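Local coordinates for hypothetical membrane protein (Corynebacterium glutamicum, PDB 6JS9) that binds heme through its N-terminal domain and probably passes it along the heme uptake machinery of Corynebacteria, at residues 5-19 against 171-184. Numbering follows the deposited sequence.
Sequences YRTASDGSLNWGFRQ and EALDPTGGSLTISS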
loop_
_atom_site.group_PDB
_atom_site.type_symbol
_atom_site.label_atom_id
_atom_site.label_comp_id
_atom_site.label_asym_id
_atom_site.label_seq_id
_atom_site.Cartn_x
_atom_site.Cartn_y
_atom_site.Cartn_z
ATOM N N TYR A 5 -12.365 21.389 -12.767
ATOM C CA TYR A 5 -11.333 20.347 -12.753
ATOM C C TYR A 5 -10.374 20.539 -11.574
ATOM O O TYR A 5 -9.751 21.592 -11.431
ATOM C CB TYR A 5 -10.554 20.344 -14.082
ATOM C CG TYR A 5 -9.472 19.272 -14.198
ATOM C CD1 TYR A 5 -9.808 17.918 -14.221
ATOM C CD2 TYR A 5 -8.122 19.614 -14.310
ATOM C CE1 TYR A 5 -8.835 16.932 -14.329
ATOM C CE2 TYR A 5 -7.136 18.628 -14.419
ATOM C CZ TYR A 5 -7.505 17.287 -14.431
ATOM O OH TYR A 5 -6.555 16.290 -14.539
ATOM N N ARG A 6 -10.253 19.515 -10.728
ATOM C CA ARG A 6 -9.356 19.558 -9.580
ATOM C C ARG A 6 -8.446 18.335 -9.590
ATOM O O ARG A 6 -8.881 17.228 -9.933
ATOM C CB ARG A 6 -10.140 19.623 -8.267
ATOM C CG ARG A 6 -11.084 20.808 -8.149
ATOM C CD ARG A 6 -10.859 21.552 -6.840
ATOM N NE ARG A 6 -9.865 22.601 -6.990
ATOM C CZ ARG A 6 -9.170 23.129 -5.991
ATOM N NH1 ARG A 6 -9.340 22.691 -4.749
ATOM N NH2 ARG A 6 -8.294 24.092 -6.242
ATOM N N THR A 7 -7.182 18.532 -9.215
ATOM C CA THR A 7 -6.219 17.440 -9.297
ATOM C C THR A 7 -5.202 17.561 -8.170
ATOM O O THR A 7 -4.873 18.666 -7.727
ATOM C CB THR A 7 -5.527 17.420 -10.673
ATOM O OG1 THR A 7 -4.804 16.194 -10.849
ATOM C CG2 THR A 7 -4.580 18.604 -10.830
ATOM N N ALA A 8 -4.724 16.400 -7.694
ATOM C CA ALA A 8 -3.673 16.313 -6.676
ATOM C C ALA A 8 -2.334 16.589 -7.344
ATOM O O ALA A 8 -1.776 15.726 -8.023
ATOM C CB ALA A 8 -3.671 14.937 -6.010
ATOM N N SER A 9 -1.786 17.784 -7.123
ATOM C CA SER A 9 -0.595 18.213 -7.844
ATOM C C SER A 9 0.688 18.133 -7.025
ATOM O O SER A 9 1.763 18.381 -7.582
ATOM C CB SER A 9 -0.776 19.649 -8.345
ATOM O OG SER A 9 -1.018 20.514 -7.257
ATOM N N ASP A 10 0.615 17.800 -5.735
ATOM C CA ASP A 10 1.810 17.720 -4.900
ATOM C C ASP A 10 1.465 17.035 -3.582
ATOM O O ASP A 10 0.295 16.826 -3.250
ATOM C CB ASP A 10 2.409 19.104 -4.639
ATOM C CG ASP A 10 3.915 19.111 -4.737
ATOM O OD1 ASP A 10 4.529 18.022 -4.670
ATOM O OD2 ASP A 10 4.487 20.206 -4.877
ATOM N N GLY A 11 2.506 16.719 -2.818
ATOM C CA GLY A 11 2.360 16.020 -1.560
ATOM C C GLY A 11 2.729 14.563 -1.715
ATOM O O GLY A 11 3.314 14.149 -2.720
ATOM N N SER A 12 2.370 13.770 -0.705
ATOM C CA SER A 12 2.686 12.347 -0.754
ATOM C C SER A 12 1.826 11.575 0.231
ATOM O O SER A 12 1.471 12.076 1.302
ATOM C CB SER A 12 4.166 12.091 -0.450
ATOM O OG SER A 12 4.442 12.375 0.913
ATOM N N LEU A 13 1.508 10.342 -0.141
ATOM C CA LEU A 13 1.035 9.352 0.808
ATOM C C LEU A 13 2.245 8.674 1.434
ATOM O O LEU A 13 3.113 8.164 0.719
ATOM C CB LEU A 13 0.136 8.324 0.120
ATOM C CG LEU A 13 -0.147 7.016 0.865
ATOM C CD1 LEU A 13 -0.940 7.284 2.145
ATOM C CD2 LEU A 13 -0.911 6.062 -0.037
ATOM N N ASN A 14 2.309 8.694 2.764
ATOM C CA ASN A 14 3.398 8.105 3.524
ATOM C C ASN A 14 2.848 6.871 4.233
ATOM O O ASN A 14 2.011 6.996 5.132
ATOM C CB ASN A 14 3.977 9.101 4.530
ATOM C CG ASN A 14 4.527 10.348 3.879
ATOM O OD1 ASN A 14 4.920 10.344 2.711
ATOM N ND2 ASN A 14 4.568 11.431 4.644
ATOM N N TRP A 15 3.310 5.684 3.832
ATOM C CA TRP A 15 2.762 4.437 4.375
ATOM C C TRP A 15 3.692 3.284 4.044
ATOM O O TRP A 15 3.894 2.987 2.864
ATOM C CB TRP A 15 1.376 4.162 3.799
ATOM C CG TRP A 15 0.616 3.038 4.448
ATOM C CD1 TRP A 15 0.243 2.950 5.757
ATOM C CD2 TRP A 15 0.079 1.869 3.803
ATOM N NE1 TRP A 15 -0.466 1.786 5.974
ATOM C CE2 TRP A 15 -0.595 1.119 4.785
ATOM C CE3 TRP A 15 0.101 1.390 2.489
ATOM C CZ2 TRP A 15 -1.224 -0.098 4.500
ATOM C CZ3 TRP A 15 -0.538 0.190 2.200
ATOM C CH2 TRP A 15 -1.182 -0.543 3.206
ATOM N N GLY A 16 4.213 2.609 5.070
ATOM C CA GLY A 16 5.099 1.478 4.853
ATOM C C GLY A 16 4.425 0.142 5.100
ATOM O O GLY A 16 5.071 -0.802 5.558
ATOM N N PHE A 17 3.123 0.060 4.810
ATOM C CA PHE A 17 2.305 -1.143 4.999
ATOM C C PHE A 17 2.186 -1.513 6.477
ATOM O O PHE A 17 1.145 -1.262 7.098
ATOM C CB PHE A 17 2.855 -2.322 4.180
ATOM C CG PHE A 17 2.083 -3.606 4.356
ATOM C CD1 PHE A 17 0.727 -3.665 4.065
ATOM C CD2 PHE A 17 2.718 -4.761 4.794
ATOM C CE1 PHE A 17 -0.002 -4.854 4.226
ATOM C CE2 PHE A 17 2.007 -5.957 4.944
ATOM C CZ PHE A 17 0.635 -5.996 4.651
ATOM N N ARG A 18 3.236 -2.099 7.056
ATOM C CA ARG A 18 3.179 -2.531 8.454
ATOM C C ARG A 18 4.589 -2.746 8.979
ATOM O O ARG A 18 5.331 -3.573 8.435
ATOM C CB ARG A 18 2.357 -3.807 8.600
ATOM C CG ARG A 18 2.445 -4.378 9.989
ATOM C CD ARG A 18 1.186 -5.086 10.397
ATOM N NE ARG A 18 1.453 -5.891 11.579
ATOM C CZ ARG A 18 0.523 -6.469 12.321
ATOM N NH1 ARG A 18 -0.757 -6.326 12.008
ATOM N NH2 ARG A 18 0.883 -7.194 13.375
ATOM N N GLN A 19 4.955 -2.033 10.047
ATOM C CA GLN A 19 6.346 -2.058 10.487
ATOM C C GLN A 19 6.803 -3.474 10.834
ATOM O O GLN A 19 7.942 -3.850 10.535
ATOM C CB GLN A 19 6.559 -1.130 11.680
ATOM C CG GLN A 19 8.036 -0.926 11.989
ATOM C CD GLN A 19 8.265 0.008 13.147
ATOM O OE1 GLN A 19 7.435 0.105 14.050
ATOM N NE2 GLN A 19 9.389 0.710 13.128
ATOM N N GLU A 171 -6.974 -6.673 10.874
ATOM C CA GLU A 171 -5.807 -6.347 11.675
ATOM C C GLU A 171 -5.304 -4.948 11.356
ATOM O O GLU A 171 -5.331 -4.503 10.204
ATOM C CB GLU A 171 -4.693 -7.360 11.445
ATOM C CG GLU A 171 -3.769 -7.448 12.635
ATOM C CD GLU A 171 -3.099 -8.802 12.772
ATOM O OE1 GLU A 171 -3.761 -9.848 12.575
ATOM O OE2 GLU A 171 -1.894 -8.809 13.081
ATOM N N ALA A 172 -4.851 -4.249 12.394
ATOM C CA ALA A 172 -4.294 -2.921 12.201
ATOM C C ALA A 172 -2.988 -3.006 11.425
ATOM O O ALA A 172 -2.188 -3.931 11.614
ATOM C CB ALA A 172 -4.063 -2.234 13.545
ATOM N N LEU A 173 -2.789 -2.055 10.532
ATOM C CA LEU A 173 -1.547 -1.901 9.800
ATOM C C LEU A 173 -0.927 -0.578 10.238
ATOM O O LEU A 173 -1.367 0.024 11.222
ATOM C CB LEU A 173 -1.808 -1.988 8.292
ATOM C CG LEU A 173 -2.466 -3.264 7.747
ATOM C CD1 LEU A 173 -2.831 -3.065 6.266
ATOM C CD2 LEU A 173 -1.589 -4.542 7.951
ATOM N N ASP A 174 0.120 -0.141 9.544
ATOM C CA ASP A 174 0.688 1.158 9.862
ATOM C C ASP A 174 -0.378 2.221 9.612
ATOM O O ASP A 174 -1.190 2.074 8.691
ATOM C CB ASP A 174 1.917 1.472 9.001
ATOM C CG ASP A 174 3.192 0.792 9.495
ATOM O OD1 ASP A 174 3.164 0.113 10.534
ATOM O OD2 ASP A 174 4.234 0.964 8.829
ATOM N N PRO A 175 -0.431 3.276 10.418
ATOM C CA PRO A 175 -1.310 4.398 10.079
ATOM C C PRO A 175 -0.838 5.084 8.805
ATOM O O PRO A 175 0.343 5.050 8.451
ATOM C CB PRO A 175 -1.196 5.319 11.298
ATOM C CG PRO A 175 0.072 4.911 11.978
ATOM C CD PRO A 175 0.204 3.448 11.735
ATOM N N THR A 176 -1.779 5.699 8.094
ATOM C CA THR A 176 -1.394 6.487 6.933
ATOM C C THR A 176 -0.988 7.885 7.374
ATOM O O THR A 176 -1.431 8.386 8.407
ATOM C CB THR A 176 -2.523 6.560 5.898
ATOM O OG1 THR A 176 -3.735 6.986 6.526
ATOM C CG2 THR A 176 -2.747 5.196 5.239
ATOM N N GLY A 177 -0.114 8.504 6.584
ATOM C CA GLY A 177 0.365 9.835 6.881
ATOM C C GLY A 177 0.583 10.626 5.611
ATOM O O GLY A 177 0.514 10.098 4.494
ATOM N N GLY A 178 0.836 11.912 5.801
ATOM C CA GLY A 178 1.107 12.816 4.707
ATOM C C GLY A 178 -0.067 13.717 4.396
ATOM O O GLY A 178 -1.016 13.857 5.172
ATOM N N SER A 179 0.000 14.327 3.215
ATOM C CA SER A 179 -1.018 15.266 2.774
ATOM C C SER A 179 -0.838 15.509 1.285
ATOM O O SER A 179 0.261 15.363 0.748
ATOM C CB SER A 179 -0.932 16.593 3.538
ATOM O OG SER A 179 0.152 17.372 3.067
ATOM N N LEU A 180 -1.929 15.910 0.633
ATOM C CA LEU A 180 -1.908 16.312 -0.766
ATOM C C LEU A 180 -2.368 17.766 -0.898
ATOM O O LEU A 180 -3.215 18.241 -0.136
ATOM C CB LEU A 180 -2.812 15.393 -1.621
ATOM C CG LEU A 180 -2.611 13.872 -1.561
ATOM C CD1 LEU A 180 -3.714 13.140 -2.324
ATOM C CD2 LEU A 180 -1.229 13.465 -2.072
ATOM N N THR A 181 -1.796 18.478 -1.863
ATOM C CA THR A 181 -2.318 19.773 -2.278
ATOM C C THR A 181 -3.135 19.582 -3.555
ATOM O O THR A 181 -2.732 18.842 -4.460
ATOM C CB THR A 181 -1.184 20.783 -2.491
ATOM O OG1 THR A 181 -0.408 20.411 -3.632
ATOM C CG2 THR A 181 -0.259 20.813 -1.282
ATOM N N ILE A 182 -4.311 20.209 -3.601
ATOM C CA ILE A 182 -5.240 20.087 -4.719
ATOM C C ILE A 182 -5.347 21.447 -5.385
ATOM O O ILE A 182 -5.403 22.468 -4.696
ATOM C CB ILE A 182 -6.627 19.615 -4.252
ATOM C CG1 ILE A 182 -6.499 18.427 -3.292
ATOM C CG2 ILE A 182 -7.524 19.309 -5.456
ATOM C CD1 ILE A 182 -5.784 17.212 -3.871
ATOM N N SER A 183 -5.367 21.464 -6.717
ATOM C CA SER A 183 -5.482 22.712 -7.471
ATOM C C SER A 183 -6.237 22.440 -8.772
ATOM O O SER A 183 -6.769 21.347 -8.985
ATOM C CB SER A 183 -4.097 23.325 -7.713
ATOM O OG SER A 183 -3.163 22.334 -8.099
ATOM N N SER A 184 -6.289 23.445 -9.647
ATOM C CA SER A 184 -7.022 23.332 -10.911
ATOM C C SER A 184 -6.134 22.910 -12.089
ATOM O O SER A 184 -5.576 23.747 -12.804
ATOM C CB SER A 184 -7.706 24.657 -11.230
ATOM O OG SER A 184 -8.462 25.099 -10.118
HETATM O O HOH W 1 4.285 3.416 7.704
#
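The indole of Trp15 is filled in on both faces and along its edge. Thr176 CG2 lies over the five-membered ring, 4.1 Å from its centroid, as a CH-pi contact, while Phe17 CA sits over the opposite face. At the edge, Leu173 CD1 touches CZ2, and NE1 donates to Asp174 O (2.8 Å), which lies in the ring plane although the donor stands well above the carbonyl plane. With CG anti to the backbone N (chi1 -170°), the indole reaches this carbonyl. Trp15 CH2 lies in plane at the edge of the Phe17 ring, which stacks on Phe163; Leu173 CD1 also meets Phe17 CE1 at 3.9 Å. Beyond it, Arg18 NH1 donates to Glu171 OE2 (2.9 Å) in a salt bridge on the carboxylate's anti side, tilted from the guanidinium plane; the two planes are 57° apart. Arg18 NE is hydrogen-bonded to OG of Ser20, a heme-binding residue.

Strands from opposite ends of a domain can close a sheet by pairing, as here: strand 177-183 runs antiparallel to strands 7-9 and 11-14. Strand 11-14 also pairs with 48-58, and 177-183 with 146-155, completing the HtaA domain's antiparallel sheet. The chain turns a corner at Asp10, and Gly11 and Gly178 take backbone angles that call for glycine. Ser9 OG and Ser183 OG are hydrogen-bonded at 2.9 Å, and Ala8 CB packs on Ile182 CD1.

Toward the heme end, Asp174 grips the start of helix 19-26. OD1 accepts Gln19 N (2.8 Å) from above the carboxylate plane, just past Arg18 at the N-cap, and OD2 pairs with Arg22. A water, 2.7 Å from Asp174 OD2, links that same oxygen to the backbone N of Gly16.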